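Local coordinates for protein SAM-dependent methyltransferase (Geobacter sulfurreducens, PDB 5BP7) that binds S-adenosyl-L-homocysteine and probably transfers methyl groups from S-adenosylmethionine, at residues Thr61-Leu66 against Asp125-Ala131; Leu57-Thr61 against His81-Gly85. One frame throughout, in Å; residues are numbered along the deposited sequence.

Contact 1. Residues Thr61-Leu66 against Asp125-Ala131; sequences TRVLDL and DKAGVAA
Arg62 reaches Asp125 on an extended chain: CG is anti to the backbone N (chi1 174°), and the methylenes run straight on to NE. Asp125 has its carboxylate anti to its own N, which sets OD2 over one face of the guanidinium near its rim, the two planes only 12° apart. OD2 lies 3.3 Å from NE but well above the guanidinium plane, so this salt bridge rests on charge alone and no N-H is aimed at the oxygen. NE instead donates to the backbone O of Asp125 at 2.9 Å, a bent bond whose donor stands above the carbonyl plane. NH1 is hydrogen-bonded to Thr86 OG1 on the neighbouring strand. Beyond the arginine, residues 62-66 and 129-131 pair as parallel strands at the centre of the Rossmann-like methyltransferase sheet, where the first and fourth strands adjoin. Val129 N donates to Arg62 O, Leu64 N to Val129 O, Ala131 N to Leu64 O and Leu66 N to Ala131 O, all at 2.7-3.1 Å. Val63 and Val129 lie side by side on the face covered by helix 72-81. Leu64 points to the opposite face, where its CB meets Ala127 CB, before the chain's corner at Gly128 and Val129, at 4.0 Å.

Contact 2. Residues Leu57-Thr61 against His81-Gly85; sequences LEPGT and HGIIG
Two direct backbone hydrogen bonds join Leu57-Thr61 to His81-Gly85. Gly60 N donates to Gly82 O at 2.7 Å, coming from above the carbonyl plane, and Ile84 N donates to Thr61 O at 3.0 Å; both are nearly straight at the hydrogen, 167°. Gly82 O also accepts from Arg110 NH2. A water adds an indirect link, donating to Leu57 O and to His81 O, while Pro59 CA makes a CA-H...O contact with that same His81 O at 3.4 Å. The first of these segments is the approach to strand 62-66 and folds as a type II beta turn from Glu58 to Thr61; the second leaves helix 72-81 through Gly82, at positive phi, and enters strand 84-89, so that strand 62-66, helix 72-81 and strand 84-89 make a beta-alpha-beta crossover of the Rossmann-like fold. Within the turn, Glu58 O is gripped by two donors arriving from one face of its plane, Thr61 N at 3.2 Å and Thr61 OG1 at 2.8 Å, which ties the threonine hydroxyl back to the turn. Among apolar contacts, Leu57 crosses Ile83 with CD1 3.9 Å from CG2, and Trp77 of helix 72-81 touches both side chains.

Thr61 belongs to both contacts: the turn of contact 2 runs directly into the strand that contact 1 pairs with residues 129-131. Their centres are 10 Å apart, and Val63 N lies 2.8 Å from Ile84 O in a probable hydrogen bond between strands 62-66 and 84-89; strand 62-66 lies between 84-89 and 127-133 in the sheet. Packing joins them too, with Val129 CG2 3.6 Å from Leu57 CD2 and Val63 CG2 3.9 Å from Ile83 CD1. Contact 1 leads toward the cofactor pocket: the side chain of Asp65 comes within about 5 Å of bound S-adenosyl-L-homocysteine, whereas that of Ile83 in contact 2 stays about 13 Å from it.

Contact 1. Residues Thr61-Leu66 against Asp125-Ala131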
ATOM      1  N   THR A  61       3.169  20.865   3.373  1.00 35.55           N
ATOM      2  CA  THR A  61       4.001  19.977   2.537  1.00 34.89           C
ATOM      3  C   THR A  61       3.038  19.251   1.608  1.00 33.83           C
ATOM      4  O   THR A  61       1.997  18.805   2.049  1.00 32.50           O
ATOM      5  CB  THR A  61       4.751  18.921   3.386  1.00 34.61           C
ATOM      6  OG1 THR A  61       5.704  19.566   4.225  1.00 36.26           O
ATOM      7  CG2 THR A  61       5.454  17.899   2.522  1.00 34.04           C
ATOM      8  N   ARG A  62       3.411  19.147   0.343  1.00 33.14           N
ATOM      9  CA  ARG A  62       2.594  18.468  -0.639  1.00 33.07           C
ATOM     10  C   ARG A  62       2.984  16.978  -0.697  1.00 32.25           C
ATOM     11  O   ARG A  62       4.169  16.637  -0.861  1.00 31.68           O
ATOM     12  CB  ARG A  62       2.753  19.122  -2.029  1.00 34.39           C
ATOM     13  CG  ARG A  62       2.026  18.356  -3.125  1.00 34.49           C
ATOM     14  CD  ARG A  62       1.964  19.035  -4.472  1.00 36.15           C
ATOM     15  NE  ARG A  62       1.756  18.093  -5.569  1.00 36.37           N
ATOM     16  CZ  ARG A  62       0.594  17.532  -5.917  1.00 36.66           C
ATOM     17  NH1 ARG A  62      -0.554  17.762  -5.255  1.00 36.23           N
ATOM     18  NH2 ARG A  62       0.577  16.710  -6.957  1.00 37.58           N
ATOM     19  N   VAL A  63       1.982  16.112  -0.623  1.00 30.95           N
ATOM     20  CA  VAL A  63       2.180  14.672  -0.740  1.00 30.87           C
ATOM     21  C   VAL A  63       1.458  14.116  -1.983  1.00 30.62           C
ATOM     22  O   VAL A  63       0.243  14.279  -2.122  1.00 30.58           O
ATOM     23  CB  VAL A  63       1.640  13.917   0.520  1.00 31.25           C
ATOM     24  CG1 VAL A  63       1.875  12.406   0.398  1.00 30.70           C
ATOM     25  CG2 VAL A  63       2.285  14.435   1.792  1.00 31.37           C
ATOM     26  N   LEU A  64       2.200  13.483  -2.886  1.00 30.50           N
ATOM     27  CA  LEU A  64       1.625  12.733  -4.000  1.00 30.73           C
ATOM     28  C   LEU A  64       1.651  11.264  -3.630  1.00 30.56           C
ATOM     29  O   LEU A  64       2.712  10.723  -3.259  1.00 30.58           O
ATOM     30  CB  LEU A  64       2.421  12.927  -5.312  1.00 31.91           C
ATOM     31  CG  LEU A  64       1.995  12.076  -6.531  1.00 32.47           C
ATOM     32  CD1 LEU A  64       0.631  12.493  -7.011  1.00 32.77           C
ATOM     33  CD2 LEU A  64       2.996  12.204  -7.672  1.00 34.43           C
ATOM     34  N   ASP A  65       0.507  10.610  -3.768  1.00 30.97           N
ATOM     35  CA  ASP A  65       0.364   9.192  -3.410  1.00 31.41           C
ATOM     36  C   ASP A  65      -0.197   8.413  -4.596  1.00 31.15           C
ATOM     37  O   ASP A  65      -1.341   8.600  -4.972  1.00 31.17           O
ATOM     38  CB  ASP A  65      -0.544   9.055  -2.177  1.00 32.15           C
ATOM     39  CG  ASP A  65      -0.533   7.646  -1.568  1.00 34.08           C
ATOM     40  OD1 ASP A  65       0.389   6.829  -1.870  1.00 36.25           O
ATOM     41  OD2 ASP A  65      -1.450   7.338  -0.754  1.00 35.72           O
ATOM     42  N   LEU A  66       0.632   7.561  -5.201  1.00 30.95           N
ATOM     43  CA  LEU A  66       0.210   6.720  -6.318  1.00 31.36           C
ATOM     44  C   LEU A  66      -0.249   5.361  -5.814  1.00 31.34           C
ATOM     45  O   LEU A  66       0.506   4.650  -5.120  1.00 31.55           O
ATOM     46  CB  LEU A  66       1.347   6.532  -7.320  1.00 32.25           C
ATOM     47  CG  LEU A  66       1.977   7.796  -7.916  1.00 32.52           C
ATOM     48  CD1 LEU A  66       2.909   7.412  -9.044  1.00 34.25           C
ATOM     49  CD2 LEU A  66       0.930   8.773  -8.421  1.00 32.64           C
ATOM     50  N   ASP A 125       3.023  19.647 -10.502  1.00 39.31           N
ATOM     51  CA  ASP A 125       3.114  20.147  -9.155  1.00 39.35           C
ATOM     52  C   ASP A 125       4.006  19.208  -8.331  1.00 37.58           C
ATOM     53  O   ASP A 125       3.540  18.209  -7.835  1.00 36.28           O
ATOM     54  CB  ASP A 125       1.669  20.219  -8.613  1.00 39.59           C
ATOM     55  CG  ASP A 125       1.581  20.868  -7.271  1.00 40.68           C
ATOM     56  OD1 ASP A 125       2.618  21.367  -6.739  1.00 40.69           O
ATOM     57  OD2 ASP A 125       0.451  20.839  -6.734  1.00 40.76           O
ATOM     58  N   LYS A 126       5.282  19.564  -8.161  1.00 36.55           N
ATOM     59  CA  LYS A 126       6.230  18.678  -7.499  1.00 35.92           C
ATOM     60  C   LYS A 126       5.905  18.530  -6.003  1.00 34.52           C
ATOM     61  O   LYS A 126       5.490  19.479  -5.326  1.00 35.06           O
ATOM     62  CB  LYS A 126       7.692  19.161  -7.662  1.00 37.39           C
ATOM     63  CG  LYS A 126       8.204  19.397  -9.082  1.00 38.62           C
ATOM     64  CD  LYS A 126       8.160  18.150  -9.920  1.00 39.35           C
ATOM     65  CE  LYS A 126       8.478  18.408 -11.401  1.00 41.62           C
ATOM     66  NZ  LYS A 126       7.804  17.356 -12.245  1.00 41.36           N
ATOM     67  N   ALA A 127       6.176  17.349  -5.485  1.00 33.28           N
ATOM     68  CA  ALA A 127       5.788  16.993  -4.123  1.00 32.78           C
ATOM     69  C   ALA A 127       6.999  16.877  -3.203  1.00 32.72           C
ATOM     70  O   ALA A 127       8.041  16.375  -3.613  1.00 33.16           O
ATOM     71  CB  ALA A 127       5.021  15.689  -4.141  1.00 31.69           C
ATOM     72  N   GLY A 128       6.846  17.354  -1.971  1.00 32.45           N
ATOM     73  CA  GLY A 128       7.825  17.130  -0.904  1.00 32.57           C
ATOM     74  C   GLY A 128       7.884  15.675  -0.432  1.00 31.42           C
ATOM     75  O   GLY A 128       8.919  15.224   0.040  1.00 30.69           O
ATOM     76  N   VAL A 129       6.779  14.948  -0.597  1.00 30.63           N
ATOM     77  CA  VAL A 129       6.753  13.499  -0.437  1.00 30.15           C
ATOM     78  C   VAL A 129       6.074  12.873  -1.655  1.00 30.62           C
ATOM     79  O   VAL A 129       4.939  13.246  -1.978  1.00 32.28           O
ATOM     80  CB  VAL A 129       5.988  13.097   0.829  1.00 29.73           C
ATOM     81  CG1 VAL A 129       5.918  11.593   0.962  1.00 29.06           C
ATOM     82  CG2 VAL A 129       6.652  13.703   2.056  1.00 30.24           C
ATOM     83  N   ALA A 130       6.775  11.968  -2.349  1.00 30.07           N
ATOM     84  CA  ALA A 130       6.227  11.248  -3.490  1.00 30.32           C
ATOM     85  C   ALA A 130       6.191   9.776  -3.121  1.00 30.67           C
ATOM     86  O   ALA A 130       7.252   9.144  -2.937  1.00 31.54           O
ATOM     87  CB  ALA A 130       7.083  11.452  -4.719  1.00 31.01           C
ATOM     88  N   ALA A 131       4.987   9.214  -3.056  1.00 30.06           N
ATOM     89  CA  ALA A 131       4.766   7.921  -2.446  1.00 29.93           C
ATOM     90  C   ALA A 131       4.111   6.881  -3.345  1.00 30.05           C
ATOM     91  O   ALA A 131       3.218   7.185  -4.108  1.00 30.34           O
ATOM     92  CB  ALA A 131       3.924   8.099  -1.210  1.00 30.24           C
TER

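Contact 2. Residues Leu57-Thr61 against His81-Gly85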
ATOM      1  N   LEU A  57       7.023  16.218   8.933  1.00 40.30           N
ATOM      2  CA  LEU A  57       6.403  16.980   7.890  1.00 42.87           C
ATOM      3  C   LEU A  57       5.853  18.323   8.371  1.00 44.38           C
ATOM      4  O   LEU A  57       5.035  18.392   9.278  1.00 43.78           O
ATOM      5  CB  LEU A  57       5.214  16.251   7.334  1.00 42.32           C
ATOM      6  CG  LEU A  57       5.336  14.820   6.812  1.00 41.98           C
ATOM      7  CD1 LEU A  57       4.002  14.109   6.845  1.00 40.96           C
ATOM      8  CD2 LEU A  57       5.926  14.818   5.409  1.00 43.08           C
ATOM      9  N   GLU A  58       6.290  19.388   7.717  1.00 46.69           N
ATOM     10  CA  GLU A  58       5.809  20.717   8.031  1.00 48.18           C
ATOM     11  C   GLU A  58       4.420  20.939   7.410  1.00 47.77           C
ATOM     12  O   GLU A  58       4.102  20.329   6.393  1.00 46.42           O
ATOM     13  CB  GLU A  58       6.858  21.709   7.573  1.00 51.13           C
ATOM     14  CG  GLU A  58       8.120  21.601   8.451  1.00 52.35           C
ATOM     15  CD  GLU A  58       9.366  22.192   7.810  1.00 56.24           C
ATOM     16  OE1 GLU A  58       9.215  23.065   6.935  1.00 60.87           O
ATOM     17  OE2 GLU A  58      10.511  21.819   8.181  1.00 59.00           O
ATOM     18  N   PRO A  59       3.584  21.792   8.036  1.00 39.93           N
ATOM     19  CA  PRO A  59       2.289  22.099   7.427  1.00 38.79           C
ATOM     20  C   PRO A  59       2.428  22.662   6.017  1.00 38.21           C
ATOM     21  O   PRO A  59       3.369  23.397   5.719  1.00 38.12           O
ATOM     22  CB  PRO A  59       1.683  23.153   8.362  1.00 40.84           C
ATOM     23  CG  PRO A  59       2.415  23.018   9.648  1.00 42.07           C
ATOM     24  CD  PRO A  59       3.796  22.554   9.293  1.00 41.45           C
ATOM     25  N   GLY A  60       1.530  22.240   5.144  1.00 37.03           N
ATOM     26  CA  GLY A  60       1.537  22.678   3.768  1.00 37.21           C
ATOM     27  C   GLY A  60       2.446  21.859   2.854  1.00 36.20           C
ATOM     28  O   GLY A  60       2.499  22.131   1.683  1.00 35.95           O
ATOM     29  N   THR A  61       3.169  20.865   3.373  1.00 35.55           N
ATOM     30  CA  THR A  61       4.001  19.977   2.537  1.00 34.89           C
ATOM     31  C   THR A  61       3.038  19.251   1.608  1.00 33.83           C
ATOM     32  O   THR A  61       1.997  18.805   2.049  1.00 32.50           O
ATOM     33  CB  THR A  61       4.751  18.921   3.386  1.00 34.61           C
ATOM     34  OG1 THR A  61       5.704  19.566   4.225  1.00 36.26           O
ATOM     35  CG2 THR A  61       5.454  17.899   2.522  1.00 34.04           C
ATOM     36  N   HIS A  81      -0.949  16.571  10.447  1.00 34.69           N
ATOM     37  CA  HIS A  81       0.259  17.326  10.081  1.00 35.80           C
ATOM     38  C   HIS A  81      -0.005  18.584   9.229  1.00 36.00           C
ATOM     39  O   HIS A  81       0.910  19.355   8.971  1.00 36.70           O
ATOM     40  CB  HIS A  81       1.295  16.362   9.472  1.00 35.05           C
ATOM     41  CG  HIS A  81       1.618  15.210  10.376  1.00 35.68           C
ATOM     42  ND1 HIS A  81       2.328  15.357  11.545  1.00 37.28           N
ATOM     43  CD2 HIS A  81       1.324  13.890  10.281  1.00 35.27           C
ATOM     44  CE1 HIS A  81       2.466  14.179  12.132  1.00 37.39           C
ATOM     45  NE2 HIS A  81       1.866  13.272  11.384  1.00 36.22           N
ATOM     46  N   GLY A  82      -1.237  18.745   8.747  1.00 35.74           N
ATOM     47  CA  GLY A  82      -1.583  19.845   7.864  1.00 35.85           C
ATOM     48  C   GLY A  82      -0.958  19.743   6.478  1.00 35.11           C
ATOM     49  O   GLY A  82      -0.645  20.759   5.852  1.00 34.59           O
ATOM     50  N   ILE A  83      -0.750  18.520   5.997  1.00 34.19           N
ATOM     51  CA  ILE A  83      -0.254  18.335   4.624  1.00 33.70           C
ATOM     52  C   ILE A  83      -1.384  18.591   3.643  1.00 33.36           C
ATOM     53  O   ILE A  83      -2.552  18.629   4.010  1.00 32.80           O
ATOM     54  CB  ILE A  83       0.393  16.942   4.367  1.00 33.06           C
ATOM     55  CG1 ILE A  83      -0.596  15.772   4.548  1.00 32.53           C
ATOM     56  CG2 ILE A  83       1.614  16.772   5.252  1.00 33.81           C
ATOM     57  CD1 ILE A  83      -1.241  15.281   3.274  1.00 32.64           C
ATOM     58  N   ILE A  84      -0.999  18.802   2.392  1.00 33.23           N
ATOM     59  CA  ILE A  84      -1.944  18.849   1.280  1.00 33.12           C
ATOM     60  C   ILE A  84      -1.493  17.765   0.310  1.00 32.57           C
ATOM     61  O   ILE A  84      -0.352  17.304   0.392  1.00 31.82           O
ATOM     62  CB  ILE A  84      -1.992  20.244   0.568  1.00 34.07           C
ATOM     63  CG1 ILE A  84      -0.624  20.649   0.001  1.00 34.68           C
ATOM     64  CG2 ILE A  84      -2.506  21.306   1.522  1.00 34.94           C
ATOM     65  CD1 ILE A  84      -0.627  21.883  -0.888  1.00 36.01           C
ATOM     66  N   GLY A  85      -2.340  17.417  -0.645  1.00 32.32           N
ATOM     67  CA  GLY A  85      -1.915  16.512  -1.681  1.00 32.23           C
ATOM     68  C   GLY A  85      -2.978  15.838  -2.509  1.00 33.18           C
ATOM     69  O   GLY A  85      -4.175  16.165  -2.433  1.00 32.73           O
TER
HETATM   70  O   HOH W   1       3.033  19.430  10.876  1.00 45.49           O